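PDB 5IZD: D-glyceraldehyde dehydrogenase (NADP(+)) from Thermoplasma acidophilum, which oxidises D-glyceraldehyde to (R)-glycerate with NADP(+) as the electron acceptor, in the non-phosphorylated Entner-Doudoroff pathway. Local coordinates for residues S14-V20 / G32-T38; S61-S65 / W114-L118; K251-W257 / A284-H290. One frame throughout, in Å; residues are numbered along the deposited sequence.

The three contacts follow one another along the chain, and none nests within or crosses another. Contact 1 comes first and closes a hairpin, with only 11 residues between its segments, at the edge of the small N-terminal sheet. Thr38, at its end, is the N-cap of helix 39-77, which carries the chain to contact 2. There residue range 61-65 meets the loop 114-118 after 48 intervening, almost wholly helical residues, close to two other subunits. Much later, contact 3 pairs strands 252-256 and 284-290 around a 26-residue connection that includes helix 262-274, tying the middle of the seven-stranded sheet. The centres of contacts 1 and 3 lie about 43 Å apart, on opposite sides of the chain's centre.

Contact 1 of 3, residues S14-V20 / G32-T38; sequences SSSGKTV and GRFEAAT
Ser14 meets Glu35, which ends strand 30-35, and Ala36 just beyond. Its backbone N gives a hydrogen bond to Glu35 OE1 (2.7 Å), reaching that oxygen on its anti side; a bend at chi2 (-71°) curls the glutamate back to this amide. Its hydroxyl also points at Ala36 O, though 2.5 Å from Ser14 OG is doubtfully short. Ser15 OG accepts a bond from Thr38 OG1 at 2.9 Å, and this threonine caps helix 39-77 by receiving Asp41 N. A type I turn runs from Ser14 to Gly17, whose positive phi suits a residue without a side chain. Past the turn, Lys18 O takes Ala36 N at 2.9 Å. Thr19 brings its methyl, CG2, to 3.3 Å from Glu35 OE2. Val20 exchanges two backbone bonds with Phe34 and lays its branched CB over the ring, 3.8 Å from the centroid. Phe34 offers that face because its CG stands between backbone N and carbonyl carbon (chi1 58°); the ring also touches Thr3 and Ser175. The result is an antiparallel beta hairpin, strand 19-23 against 30-35, forming an edge of the small N-terminal sheet beside the NADP-binding region.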
loop_
_atom_site.group_PDB
_atom_site.type_symbol
_atom_site.label_atom_id
_atom_site.label_comp_id
_atom_site.label_asym_id
_atom_site.label_seq_id
_atom_site.Cartn_x
_atom_site.Cartn_y
_atom_site.Cartn_z
ATOM N N SER A 14 25.447 -34.243 17.883
ATOM C CA SER A 14 26.425 -33.193 18.138
ATOM C C SER A 14 27.794 -33.724 17.778
ATOM O O SER A 14 28.033 -34.878 18.031
ATOM C CB SER A 14 26.487 -32.892 19.637
ATOM O OG SER A 14 27.388 -31.798 19.832
ATOM N N SER A 15 28.711 -32.881 17.288
ATOM C CA SER A 15 30.068 -33.395 16.931
ATOM C C SER A 15 30.912 -33.747 18.155
ATOM O O SER A 15 31.854 -34.511 18.035
ATOM C CB SER A 15 30.826 -32.437 15.987
ATOM O OG SER A 15 30.909 -31.115 16.483
ATOM N N SER A 16 30.568 -33.217 19.331
ATOM C CA SER A 16 31.202 -33.653 20.591
ATOM C C SER A 16 30.545 -34.873 21.216
ATOM O O SER A 16 31.062 -35.369 22.197
ATOM C CB SER A 16 31.163 -32.527 21.622
ATOM O OG SER A 16 29.812 -32.223 21.923
ATOM N N GLY A 17 29.436 -35.350 20.630
ATOM C CA GLY A 17 28.487 -36.281 21.230
ATOM C C GLY A 17 27.767 -35.921 22.526
ATOM O O GLY A 17 27.029 -36.742 23.042
ATOM N N LYS A 18 27.941 -34.705 23.052
ATOM C CA LYS A 18 27.331 -34.327 24.328
ATOM C C LYS A 18 25.845 -34.039 24.197
ATOM O O LYS A 18 25.361 -33.613 23.119
ATOM C CB LYS A 18 28.071 -33.142 24.963
ATOM C CG LYS A 18 29.332 -33.550 25.734
ATOM C CD LYS A 18 30.350 -32.416 25.836
ATOM C CE LYS A 18 31.701 -32.948 26.345
ATOM N NZ LYS A 18 32.672 -31.797 26.355
ATOM N N THR A 19 25.124 -34.294 25.291
ATOM C CA THR A 19 23.680 -34.037 25.379
ATOM C C THR A 19 23.278 -33.361 26.689
ATOM O O THR A 19 24.033 -33.394 27.638
ATOM C CB THR A 19 22.885 -35.344 25.291
ATOM O OG1 THR A 19 23.228 -36.159 26.398
ATOM C CG2 THR A 19 23.214 -36.089 24.012
ATOM N N VAL A 20 22.066 -32.810 26.729
ATOM C CA VAL A 20 21.537 -32.089 27.870
ATOM C C VAL A 20 20.170 -32.673 28.238
ATOM O O VAL A 20 19.371 -33.009 27.348
ATOM C CB VAL A 20 21.344 -30.607 27.496
ATOM C CG1 VAL A 20 20.864 -29.782 28.683
ATOM C CG2 VAL A 20 22.635 -30.014 26.925
ATOM N N GLY A 32 13.680 -36.639 28.678
ATOM C CA GLY A 32 14.257 -36.614 27.341
ATOM C C GLY A 32 15.633 -35.989 27.360
ATOM O O GLY A 32 16.121 -35.593 28.413
ATOM N N ARG A 33 16.249 -35.905 26.188
ATOM C CA ARG A 33 17.556 -35.298 26.009
ATOM C C ARG A 33 17.606 -34.670 24.640
ATOM O O ARG A 33 16.867 -35.042 23.742
ATOM C CB ARG A 33 18.679 -36.355 26.089
ATOM C CG ARG A 33 19.141 -36.700 27.498
ATOM C CD ARG A 33 19.756 -38.112 27.572
ATOM N NE ARG A 33 18.749 -39.074 27.108
ATOM C CZ ARG A 33 17.687 -39.500 27.812
ATOM N NH1 ARG A 33 17.486 -39.155 29.102
ATOM N NH2 ARG A 33 16.817 -40.331 27.233
ATOM N N PHE A 34 18.512 -33.727 24.487
ATOM C CA PHE A 34 18.802 -33.157 23.184
ATOM C C PHE A 34 20.291 -33.004 22.984
ATOM O O PHE A 34 21.057 -32.934 23.951
ATOM C CB PHE A 34 18.068 -31.820 23.002
ATOM C CG PHE A 34 18.374 -30.770 24.038
ATOM C CD1 PHE A 34 17.657 -30.697 25.239
ATOM C CD2 PHE A 34 19.350 -29.809 23.803
ATOM C CE1 PHE A 34 17.916 -29.669 26.178
ATOM C CE2 PHE A 34 19.590 -28.766 24.726
ATOM C CZ PHE A 34 18.866 -28.688 25.899
ATOM N N GLU A 35 20.688 -32.948 21.726
ATOM C CA GLU A 35 22.107 -32.770 21.404
ATOM C C GLU A 35 22.617 -31.350 21.739
ATOM O O GLU A 35 21.924 -30.337 21.491
ATOM C CB GLU A 35 22.360 -33.112 19.933
ATOM C CG GLU A 35 21.959 -34.537 19.586
ATOM C CD GLU A 35 22.917 -35.563 20.205
ATOM O OE1 GLU A 35 24.161 -35.397 20.019
ATOM O OE2 GLU A 35 22.432 -36.493 20.873
ATOM N N ALA A 36 23.796 -31.286 22.360
ATOM C CA ALA A 36 24.502 -29.993 22.560
ATOM C C ALA A 36 25.351 -29.611 21.362
ATOM O O ALA A 36 26.493 -29.980 21.272
ATOM C CB ALA A 36 25.352 -30.021 23.835
ATOM N N ALA A 37 24.797 -28.887 20.414
ATOM C CA ALA A 37 25.583 -28.519 19.227
ATOM C C ALA A 37 26.908 -27.773 19.572
ATOM O O ALA A 37 26.932 -26.934 20.451
ATOM C CB ALA A 37 24.738 -27.643 18.288
ATOM N N THR A 38 27.991 -28.035 18.844
ATOM C CA THR A 38 29.212 -27.225 18.957
ATOM C C THR A 38 29.233 -26.001 18.004
ATOM O O THR A 38 28.440 -25.893 17.064
ATOM C CB THR A 38 30.429 -28.052 18.568
ATOM O OG1 THR A 38 30.350 -28.383 17.167
ATOM C CG2 THR A 38 30.503 -29.305 19.383
#

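Contact 2 of 3, residues S61-S65 / W114-L118; sequences SVERS and WARKL
A helix-to-loop contact beside the subunit interfaces of the tetramer joins Ser61 and Val62, on helix 39-77, to Ala115 and Arg116, in the loop that leads from helix 94-112 to strand 120-124. Ser61 OG accepts the backbone N-H of Arg116 at 2.8 Å, bent to 144°. The hydroxyl is placed for this by lying between its own backbone N and carbonyl carbon (chi1 71°), and it is also hydrogen-bonded to Glu124 of a third subunit. One turn on, Ser65 CB rests 3.8 Å from Ala115 CB; small residues on both sides let helix and loop come close, and Ser65 OG turns back to bond Val62 O. Val62 sends its CG2 branch obliquely across the extended arginine, 3.4 Å from Arg116 CD and 3.5 Å from Arg116 NE, covering the aliphatic part of a charged chain. Beyond it, the guanidinium forms a salt bridge with Asp106 and a hydrogen bond with Gln444, both of a second subunit. Ser61 thus satisfies a loop amide and probably gives its own proton to the glutamate, while the arginine packs its stem within the chain and spends its charge on a neighbour.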
loop_
_atom_site.group_PDB
_atom_site.type_symbol
_atom_site.label_atom_id
_atom_site.label_comp_id
_atom_site.label_asym_id
_atom_site.label_seq_id
_atom_site.Cartn_x
_atom_site.Cartn_y
_atom_site.Cartn_z
ATOM N N SER A 61 8.078 -17.552 -4.831
ATOM C CA SER A 61 7.180 -17.673 -3.702
ATOM C C SER A 61 6.077 -18.724 -3.913
ATOM O O SER A 61 5.731 -19.437 -2.955
ATOM C CB SER A 61 6.619 -16.311 -3.296
ATOM O OG SER A 61 5.694 -15.826 -4.243
ATOM N N VAL A 62 5.588 -18.912 -5.144
ATOM C CA VAL A 62 4.478 -19.889 -5.373
ATOM C C VAL A 62 4.912 -21.324 -5.049
ATOM O O VAL A 62 4.212 -22.059 -4.320
ATOM C CB VAL A 62 3.903 -19.884 -6.805
ATOM C CG1 VAL A 62 2.853 -20.979 -7.019
ATOM C CG2 VAL A 62 3.281 -18.538 -7.119
ATOM N N GLU A 63 6.045 -21.708 -5.621
ATOM C CA GLU A 63 6.592 -23.028 -5.367
ATOM C C GLU A 63 7.001 -23.191 -3.900
ATOM O O GLU A 63 6.799 -24.257 -3.355
ATOM C CB GLU A 63 7.749 -23.309 -6.310
ATOM C CG GLU A 63 7.309 -23.562 -7.765
ATOM C CD GLU A 63 6.270 -24.687 -7.961
ATOM O OE1 GLU A 63 5.329 -24.507 -8.755
ATOM O OE2 GLU A 63 6.316 -25.740 -7.305
ATOM N N ARG A 64 7.501 -22.127 -3.257
ATOM C CA ARG A 64 7.860 -22.241 -1.863
ATOM C C ARG A 64 6.580 -22.423 -1.051
ATOM O O ARG A 64 6.552 -23.245 -0.144
ATOM C CB ARG A 64 8.728 -21.069 -1.352
ATOM C CG ARG A 64 10.127 -20.987 -1.923
ATOM C CD ARG A 64 10.962 -19.914 -1.254
ATOM N NE ARG A 64 10.416 -18.552 -1.388
ATOM C CZ ARG A 64 10.717 -17.644 -2.333
ATOM N NH1 ARG A 64 11.622 -17.911 -3.267
ATOM N NH2 ARG A 64 10.132 -16.431 -2.301
ATOM N N SER A 65 5.520 -21.676 -1.402
ATOM C CA SER A 65 4.241 -21.814 -0.756
ATOM C C SER A 65 3.687 -23.208 -0.873
ATOM O O SER A 65 3.062 -23.622 0.049
ATOM C CB SER A 65 3.181 -20.789 -1.215
ATOM O OG SER A 65 2.645 -21.096 -2.485
ATOM N N TRP A 114 0.579 -15.306 1.426
ATOM C CA TRP A 114 1.237 -14.114 0.947
ATOM C C TRP A 114 2.023 -14.337 -0.347
ATOM O O TRP A 114 2.605 -13.429 -0.860
ATOM C CB TRP A 114 2.106 -13.490 2.006
ATOM C CG TRP A 114 1.367 -12.657 2.930
ATOM C CD1 TRP A 114 1.125 -12.915 4.198
ATOM C CD2 TRP A 114 0.798 -11.374 2.665
ATOM N NE1 TRP A 114 0.433 -11.915 4.768
ATOM C CE2 TRP A 114 0.208 -10.945 3.836
ATOM C CE3 TRP A 114 0.721 -10.561 1.541
ATOM C CZ2 TRP A 114 -0.441 -9.733 3.934
ATOM C CZ3 TRP A 114 0.063 -9.375 1.641
ATOM C CH2 TRP A 114 -0.508 -8.970 2.815
ATOM N N ALA A 115 2.018 -15.554 -0.860
ATOM C CA ALA A 115 2.702 -15.861 -2.097
ATOM C C ALA A 115 2.286 -14.909 -3.264
ATOM O O ALA A 115 1.121 -14.627 -3.473
ATOM C CB ALA A 115 2.492 -17.321 -2.480
ATOM N N ARG A 116 3.288 -14.424 -3.979
ATOM C CA ARG A 116 3.145 -13.495 -5.106
ATOM C C ARG A 116 2.243 -12.273 -4.850
ATOM O O ARG A 116 1.574 -11.796 -5.719
ATOM C CB ARG A 116 2.806 -14.226 -6.408
ATOM C CG ARG A 116 1.501 -14.965 -6.436
ATOM C CD ARG A 116 1.321 -15.782 -7.702
ATOM N NE ARG A 116 0.276 -16.758 -7.522
ATOM C CZ ARG A 116 -0.456 -17.304 -8.472
ATOM N NH1 ARG A 116 -0.302 -16.986 -9.746
ATOM N NH2 ARG A 116 -1.348 -18.190 -8.131
ATOM N N LYS A 117 2.268 -11.796 -3.622
ATOM C CA LYS A 117 1.488 -10.653 -3.198
ATOM C C LYS A 117 2.293 -9.570 -2.478
ATOM O O LYS A 117 1.758 -8.556 -2.168
ATOM C CB LYS A 117 0.344 -11.095 -2.308
ATOM C CG LYS A 117 -0.758 -11.847 -3.003
ATOM C CD LYS A 117 -1.763 -12.336 -1.990
ATOM C CE LYS A 117 -2.575 -13.526 -2.447
ATOM N NZ LYS A 117 -1.733 -14.704 -2.706
ATOM N N LEU A 118 3.561 -9.792 -2.200
ATOM C CA LEU A 118 4.393 -8.804 -1.515
ATOM C C LEU A 118 5.195 -8.058 -2.571
ATOM O O LEU A 118 6.349 -8.302 -2.793
ATOM C CB LEU A 118 5.294 -9.461 -0.484
ATOM C CG LEU A 118 4.538 -10.065 0.708
ATOM C CD1 LEU A 118 5.455 -10.934 1.532
ATOM C CD2 LEU A 118 3.878 -9.011 1.555
#

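Contact 3 of 3, residues K251-W257 / A284-H290; sequences KAPFMVW and AERLYVH
Residues 252-256 and 284-290 run as parallel strands, their axes 4.7 Å apart and inclined at 38°, with Phe254 and Val256 in regular bonding with Arg286, Tyr288 and His290. At the N-terminal end of the pair, Lys251 NZ forms a salt bridge with Glu285 OE1 at 2.6 Å, approaching nearly along the C-O axis; the lysine folds at chi2 (95°) to bring its amine there. Glu285 in turn receives the amides of Ile382 and Phe383, residues that probably contribute to the NADP site, and Lys251 NZ also bonds Glu380 O and Ile377 O. Arg286 grips Lys251 O side-on with two nitrogens, NE at 3.0 Å and NH2 at 3.1 Å, the oxygen lying in the guanidinium plane. Pro253 lies over one face of the guanidinium, its CB above the centre, while NH1 reaches Tyr288 OH (3.0 Å), itself hydrogen-bonded to Gln373 OE1, and Leu401 O; NH2 also bonds Ala402 O. A methionine in place of Arg286 would probably deprive Lys251 O, Tyr288 OH and the carbonyls of Leu401 and Ala402 of the donors that the guanidinium supplies. On this same side Pro253 CB meets the edge of the Tyr288 ring at CE2, 3.8 Å away. Phe254 and Leu287 lie alongside each other on the opposite face, CD1 to CD1 3.8 Å, both packed on Leu269 of helix 262-274. At the C-terminal end His290 points its CD2 edge at the face of Trp257, a T-shaped pair, the centroids of the His290 ring and the six-membered Trp257 ring 4.6 Å apart. Two parallel neighbouring strands with helix 262-274 between them form a beta-alpha-beta crossover in the middle of the mixed, mostly parallel sheet of the aldehyde dehydrogenase catalytic domain; Cys281, probably the active-site cysteine, lies just before strand 284-290.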
loop_
_atom_site.group_PDB
_atom_site.type_symbol
_atom_site.label_atom_id
_atom_site.label_comp_id
_atom_site.label_asym_id
_atom_site.label_seq_id
_atom_site.Cartn_x
_atom_site.Cartn_y
_atom_site.Cartn_z
ATOM N N LYS A 251 4.547 -5.769 30.293
ATOM C CA LYS A 251 3.954 -5.641 31.602
ATOM C C LYS A 251 2.608 -5.033 31.444
ATOM O O LYS A 251 2.373 -3.897 31.855
ATOM C CB LYS A 251 4.888 -4.841 32.496
ATOM C CG LYS A 251 4.459 -4.696 33.961
ATOM C CD LYS A 251 5.107 -5.779 34.845
ATOM C CE LYS A 251 4.511 -5.793 36.243
ATOM N NZ LYS A 251 4.746 -7.126 36.835
ATOM N N ALA A 252 1.715 -5.824 30.882
ATOM C CA ALA A 252 0.450 -5.336 30.412
ATOM C C ALA A 252 -0.456 -4.808 31.524
ATOM O O ALA A 252 -0.783 -5.565 32.458
ATOM C CB ALA A 252 -0.268 -6.432 29.650
ATOM N N PRO A 253 -0.841 -3.509 31.444
ATOM C CA PRO A 253 -1.877 -3.073 32.364
ATOM C C PRO A 253 -3.263 -3.571 31.941
ATOM O O PRO A 253 -3.602 -3.536 30.753
ATOM C CB PRO A 253 -1.813 -1.532 32.264
ATOM C CG PRO A 253 -1.420 -1.251 30.845
ATOM C CD PRO A 253 -0.530 -2.474 30.439
ATOM N N PHE A 254 -4.051 -3.960 32.933
ATOM C CA PHE A 254 -5.426 -4.388 32.773
ATOM C C PHE A 254 -6.342 -3.350 33.451
ATOM O O PHE A 254 -6.411 -3.277 34.696
ATOM C CB PHE A 254 -5.594 -5.763 33.407
ATOM C CG PHE A 254 -6.813 -6.508 32.949
ATOM C CD1 PHE A 254 -8.066 -6.186 33.449
ATOM C CD2 PHE A 254 -6.715 -7.507 32.000
ATOM C CE1 PHE A 254 -9.196 -6.870 33.026
ATOM C CE2 PHE A 254 -7.840 -8.170 31.557
ATOM C CZ PHE A 254 -9.081 -7.858 32.067
ATOM N N MET A 255 -7.090 -2.594 32.635
ATOM C CA MET A 255 -7.800 -1.415 33.116
ATOM C C MET A 255 -9.313 -1.625 33.029
ATOM O O MET A 255 -9.833 -1.926 31.964
ATOM C CB MET A 255 -7.371 -0.204 32.253
ATOM C CG MET A 255 -5.907 0.185 32.461
ATOM S SD MET A 255 -5.236 1.259 31.149
ATOM C CE MET A 255 -5.029 0.045 29.842
ATOM N N VAL A 256 -10.027 -1.445 34.128
ATOM C CA VAL A 256 -11.454 -1.704 34.207
ATOM C C VAL A 256 -12.094 -0.412 34.713
ATOM O O VAL A 256 -12.017 -0.069 35.893
ATOM C CB VAL A 256 -11.756 -2.880 35.153
ATOM C CG1 VAL A 256 -13.251 -3.188 35.183
ATOM C CG2 VAL A 256 -10.934 -4.141 34.727
ATOM N N TRP A 257 -12.713 0.305 33.787
ATOM C CA TRP A 257 -13.348 1.582 34.123
ATOM C C TRP A 257 -14.664 1.289 34.868
ATOM O O TRP A 257 -15.121 0.137 34.891
ATOM C CB TRP A 257 -13.531 2.421 32.861
ATOM C CG TRP A 257 -13.895 3.812 33.170
ATOM C CD1 TRP A 257 -15.077 4.442 32.855
ATOM C CD2 TRP A 257 -13.103 4.785 33.884
ATOM N NE1 TRP A 257 -15.066 5.721 33.328
ATOM C CE2 TRP A 257 -13.870 5.972 33.944
ATOM C CE3 TRP A 257 -11.824 4.777 34.440
ATOM C CZ2 TRP A 257 -13.400 7.144 34.567
ATOM C CZ3 TRP A 257 -11.359 5.898 35.081
ATOM C CH2 TRP A 257 -12.150 7.092 35.139
ATOM N N ALA A 284 -1.826 -10.230 31.666
ATOM C CA ALA A 284 -2.204 -9.199 32.619
ATOM C C ALA A 284 -1.139 -9.254 33.696
ATOM O O ALA A 284 -0.952 -10.324 34.378
ATOM C CB ALA A 284 -3.563 -9.512 33.235
ATOM N N GLU A 285 -0.426 -8.126 33.820
ATOM C CA GLU A 285 0.653 -8.004 34.789
ATOM C C GLU A 285 0.388 -6.915 35.826
ATOM O O GLU A 285 1.095 -6.871 36.812
ATOM C CB GLU A 285 1.989 -7.748 34.062
ATOM C CG GLU A 285 2.617 -8.964 33.352
ATOM C CD GLU A 285 3.747 -9.662 34.127
ATOM O OE1 GLU A 285 4.280 -9.050 35.111
ATOM O OE2 GLU A 285 4.116 -10.838 33.743
ATOM N N ARG A 286 -0.591 -6.040 35.629
ATOM C CA ARG A 286 -0.925 -4.991 36.621
ATOM C C ARG A 286 -2.403 -4.734 36.508
ATOM O O ARG A 286 -2.863 -4.504 35.411
ATOM C CB ARG A 286 -0.292 -3.655 36.266
ATOM C CG ARG A 286 1.160 -3.687 35.984
ATOM C CD ARG A 286 1.616 -2.325 35.629
ATOM N NE ARG A 286 1.799 -2.092 34.195
ATOM C CZ ARG A 286 1.868 -0.910 33.624
ATOM N NH1 ARG A 286 1.629 0.198 34.340
ATOM N NH2 ARG A 286 2.110 -0.850 32.341
ATOM N N LEU A 287 -3.125 -4.707 37.614
ATOM C CA LEU A 287 -4.573 -4.564 37.595
ATOM C C LEU A 287 -4.957 -3.186 38.160
ATOM O O LEU A 287 -4.575 -2.836 39.253
ATOM C CB LEU A 287 -5.192 -5.728 38.370
ATOM C CG LEU A 287 -6.698 -5.802 38.530
ATOM C CD1 LEU A 287 -7.394 -5.694 37.195
ATOM C CD2 LEU A 287 -7.095 -7.097 39.203
ATOM N N TYR A 288 -5.664 -2.399 37.339
ATOM C CA TYR A 288 -6.164 -1.065 37.674
ATOM C C TYR A 288 -7.682 -1.097 37.560
ATOM O O TYR A 288 -8.206 -1.234 36.440
ATOM C CB TYR A 288 -5.623 -0.001 36.696
ATOM C CG TYR A 288 -4.129 0.120 36.751
ATOM C CD1 TYR A 288 -3.509 0.773 37.776
ATOM C CD2 TYR A 288 -3.350 -0.447 35.794
ATOM C CE1 TYR A 288 -2.144 0.914 37.820
ATOM C CE2 TYR A 288 -1.996 -0.317 35.820
ATOM C CZ TYR A 288 -1.390 0.360 36.829
ATOM O OH TYR A 288 -0.009 0.365 36.882
ATOM N N VAL A 289 -8.377 -0.951 38.700
ATOM C CA VAL A 289 -9.821 -0.993 38.716
ATOM C C VAL A 289 -10.392 0.304 39.311
ATOM O O VAL A 289 -9.907 0.870 40.302
ATOM C CB VAL A 289 -10.340 -2.217 39.474
ATOM C CG1 VAL A 289 -11.835 -2.360 39.337
ATOM C CG2 VAL A 289 -9.658 -3.500 38.971
ATOM N N HIS A 290 -11.448 0.778 38.709
ATOM C CA HIS A 290 -12.023 2.014 39.194
ATOM C C HIS A 290 -12.494 1.852 40.635
ATOM O O HIS A 290 -13.089 0.826 40.994
ATOM C CB HIS A 290 -13.123 2.468 38.238
ATOM C CG HIS A 290 -13.600 3.854 38.484
ATOM N ND1 HIS A 290 -14.295 4.194 39.619
ATOM C CD2 HIS A 290 -13.514 4.980 37.743
ATOM C CE1 HIS A 290 -14.623 5.483 39.572
ATOM N NE2 HIS A 290 -14.160 5.985 38.443
#